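Local structure of luciferase-like enzymeAMP-CoA-ligase (Zophobas atratus, 4W8O) at residues F20-C28 with P86-G94. The protein probably activates carboxylic acids with ATP, as an AMP-forming CoA ligase of the ANL superfamily related to the beetle luciferases. Numbering follows the deposited sequence.
Sequences FGEFLFECC and PLIASSYLG
A glycine-mediated helix crossing with a knob-into-hole joins helices 20-30 and 85-92 in the AMP-binding fold of this luciferase relative: the ring of Y92 is the knob, and G21, L24, F25 and C28 form the hole. The axes of 20-28 and 86-92 approach to 7.9 Å, with a signed crossing angle of -119°, an approach made possible by G21, which sets bare backbone against the C-terminal part of helix 85-92. Its CA approaches S91 O at 3.2 Å in a CA-H...O contact, and a CB there would collide with that oxygen. Beside it, the CD1 edge of Y92 lies 3.5 Å from G21 O. CG of Y92 is anti to its carbonyl carbon (chi1 -67°), which carries the ring across to helix 20-30. There F25 drives its CD1 edge onto one face, 3.7 Å from Y92 CZ, in a T-shaped pair with planes at 80°; I88 O lies over the opposite face. With an alanine in place of Y92, the hole would probably stand unfilled, the F25 edge would lose its aromatic face and S55 its hydroxyl partner. On the other flank, L24 CD1 reaches I88 CG1 at 4.1 Å and also covers a face of the F20 ring, whose CD2 comes to 3.4 Å from S91 OG. Helix 48-64 closes one side, where S55 hydrogen-bonds Y92 OH; F238 of helix 228-239 packs on L24 and C28, while strand 72-76 lies against L87 through F75.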
# COMPACT_ATOMS: atom_id res chain seq x y z
N PHE A 20 1.81 -14.67 1.87
CA PHE A 20 2.49 -13.38 1.86
C PHE A 20 3.83 -13.49 2.60
O PHE A 20 4.81 -12.91 2.17
CB PHE A 20 1.58 -12.30 2.48
CG PHE A 20 2.19 -10.92 2.52
CD1 PHE A 20 2.77 -10.36 1.39
CD2 PHE A 20 2.14 -10.16 3.68
CE1 PHE A 20 3.31 -9.09 1.43
CE2 PHE A 20 2.67 -8.89 3.72
CZ PHE A 20 3.26 -8.35 2.60
N GLY A 21 3.85 -14.26 3.69
CA GLY A 21 5.09 -14.53 4.43
C GLY A 21 6.15 -15.27 3.62
O GLY A 21 7.32 -14.89 3.62
N GLU A 22 5.74 -16.33 2.94
CA GLU A 22 6.63 -17.08 2.04
C GLU A 22 7.17 -16.19 0.92
O GLU A 22 8.35 -16.27 0.55
CB GLU A 22 5.90 -18.29 1.44
CG GLU A 22 5.62 -19.40 2.45
CD GLU A 22 4.69 -20.49 1.91
OE1 GLU A 22 3.70 -20.17 1.21
OE2 GLU A 22 4.94 -21.68 2.20
N PHE A 23 6.30 -15.34 0.38
CA PHE A 23 6.72 -14.35 -0.60
C PHE A 23 7.86 -13.49 -0.07
O PHE A 23 8.94 -13.46 -0.66
CB PHE A 23 5.53 -13.46 -0.99
CG PHE A 23 5.91 -12.28 -1.83
CD1 PHE A 23 6.17 -12.42 -3.18
CD2 PHE A 23 5.98 -11.00 -1.27
CE1 PHE A 23 6.52 -11.34 -3.96
CE2 PHE A 23 6.31 -9.91 -2.05
CZ PHE A 23 6.59 -10.08 -3.39
N LEU A 24 7.64 -12.82 1.05
CA LEU A 24 8.63 -11.90 1.60
C LEU A 24 9.95 -12.61 1.90
O LEU A 24 11.03 -12.07 1.63
CB LEU A 24 8.09 -11.24 2.87
CG LEU A 24 6.88 -10.31 2.70
CD1 LEU A 24 6.27 -10.00 4.05
CD2 LEU A 24 7.26 -9.03 1.98
N PHE A 25 9.85 -13.82 2.46
CA PHE A 25 11.00 -14.66 2.80
C PHE A 25 11.82 -15.00 1.56
O PHE A 25 13.04 -14.80 1.52
CB PHE A 25 10.51 -15.95 3.48
CG PHE A 25 11.57 -16.72 4.21
CD1 PHE A 25 11.84 -16.46 5.54
CD2 PHE A 25 12.27 -17.73 3.57
CE1 PHE A 25 12.82 -17.18 6.23
CE2 PHE A 25 13.23 -18.46 4.25
CZ PHE A 25 13.51 -18.19 5.58
N GLU A 26 11.13 -15.51 0.53
CA GLU A 26 11.77 -15.86 -0.74
C GLU A 26 12.45 -14.64 -1.38
O GLU A 26 13.56 -14.76 -1.90
CB GLU A 26 10.73 -16.44 -1.71
CG GLU A 26 11.25 -16.75 -3.11
CD GLU A 26 10.14 -17.05 -4.11
OE1 GLU A 26 9.00 -17.37 -3.68
OE2 GLU A 26 10.41 -16.98 -5.32
N CYS A 27 11.78 -13.49 -1.35
CA CYS A 27 12.36 -12.26 -1.89
C CYS A 27 13.65 -11.91 -1.16
O CYS A 27 14.64 -11.57 -1.79
CB CYS A 27 11.36 -11.10 -1.80
SG CYS A 27 10.01 -11.21 -2.98
N CYS A 28 13.65 -12.02 0.17
CA CYS A 28 14.86 -11.78 0.96
C CYS A 28 16.03 -12.67 0.53
O CYS A 28 17.14 -12.18 0.37
CB CYS A 28 14.59 -11.95 2.46
SG CYS A 28 13.72 -10.56 3.25
N PRO A 86 8.57 -6.51 12.43
CA PRO A 86 7.63 -7.41 13.08
C PRO A 86 6.37 -7.73 12.24
O PRO A 86 5.70 -8.73 12.49
CB PRO A 86 7.27 -6.70 14.39
CG PRO A 86 7.61 -5.26 14.17
CD PRO A 86 8.61 -5.17 13.07
N LEU A 87 6.06 -6.87 11.27
CA LEU A 87 5.01 -7.16 10.30
C LEU A 87 5.41 -8.32 9.39
O LEU A 87 4.64 -9.27 9.19
CB LEU A 87 4.71 -5.90 9.47
CG LEU A 87 3.54 -6.02 8.49
CD1 LEU A 87 2.75 -4.71 8.44
CD2 LEU A 87 3.99 -6.40 7.10
N ILE A 88 6.63 -8.24 8.86
CA ILE A 88 7.22 -9.30 8.04
C ILE A 88 7.29 -10.59 8.83
O ILE A 88 6.92 -11.66 8.33
CB ILE A 88 8.65 -8.91 7.58
CG1 ILE A 88 8.59 -7.77 6.55
CG2 ILE A 88 9.39 -10.10 6.98
CD1 ILE A 88 9.87 -6.96 6.47
N ALA A 89 7.76 -10.48 10.08
CA ALA A 89 7.87 -11.62 10.99
C ALA A 89 6.52 -12.28 11.23
O ALA A 89 6.38 -13.51 11.14
CB ALA A 89 8.48 -11.15 12.31
N SER A 90 5.51 -11.46 11.52
CA SER A 90 4.15 -11.95 11.74
C SER A 90 3.60 -12.65 10.50
O SER A 90 2.93 -13.69 10.60
CB SER A 90 3.23 -10.79 12.13
OG SER A 90 3.58 -10.27 13.41
N SER A 91 3.89 -12.08 9.33
CA SER A 91 3.51 -12.70 8.06
C SER A 91 4.17 -14.06 7.84
O SER A 91 3.55 -14.93 7.25
CB SER A 91 3.81 -11.76 6.90
OG SER A 91 2.98 -10.62 6.97
N TYR A 92 5.40 -14.24 8.31
CA TYR A 92 6.07 -15.56 8.23
C TYR A 92 5.25 -16.63 8.94
O TYR A 92 5.23 -17.79 8.52
CB TYR A 92 7.46 -15.55 8.87
CG TYR A 92 8.54 -14.72 8.20
CD1 TYR A 92 8.44 -14.33 6.86
CD2 TYR A 92 9.70 -14.38 8.89
CE1 TYR A 92 9.44 -13.59 6.25
CE2 TYR A 92 10.71 -13.64 8.30
CZ TYR A 92 10.58 -13.24 6.98
OH TYR A 92 11.57 -12.51 6.37
N LEU A 93 4.57 -16.24 10.01
CA LEU A 93 3.74 -17.17 10.79
C LEU A 93 2.31 -17.28 10.26
O LEU A 93 1.50 -18.02 10.82
CB LEU A 93 3.72 -16.74 12.25
CG LEU A 93 5.10 -16.61 12.89
CD1 LEU A 93 4.95 -16.17 14.34
CD2 LEU A 93 5.87 -17.92 12.80
N GLY A 94 2.01 -16.57 9.18
CA GLY A 94 0.68 -16.58 8.60
C GLY A 94 -0.35 -15.77 9.38
O GLY A 94 -1.55 -15.86 9.10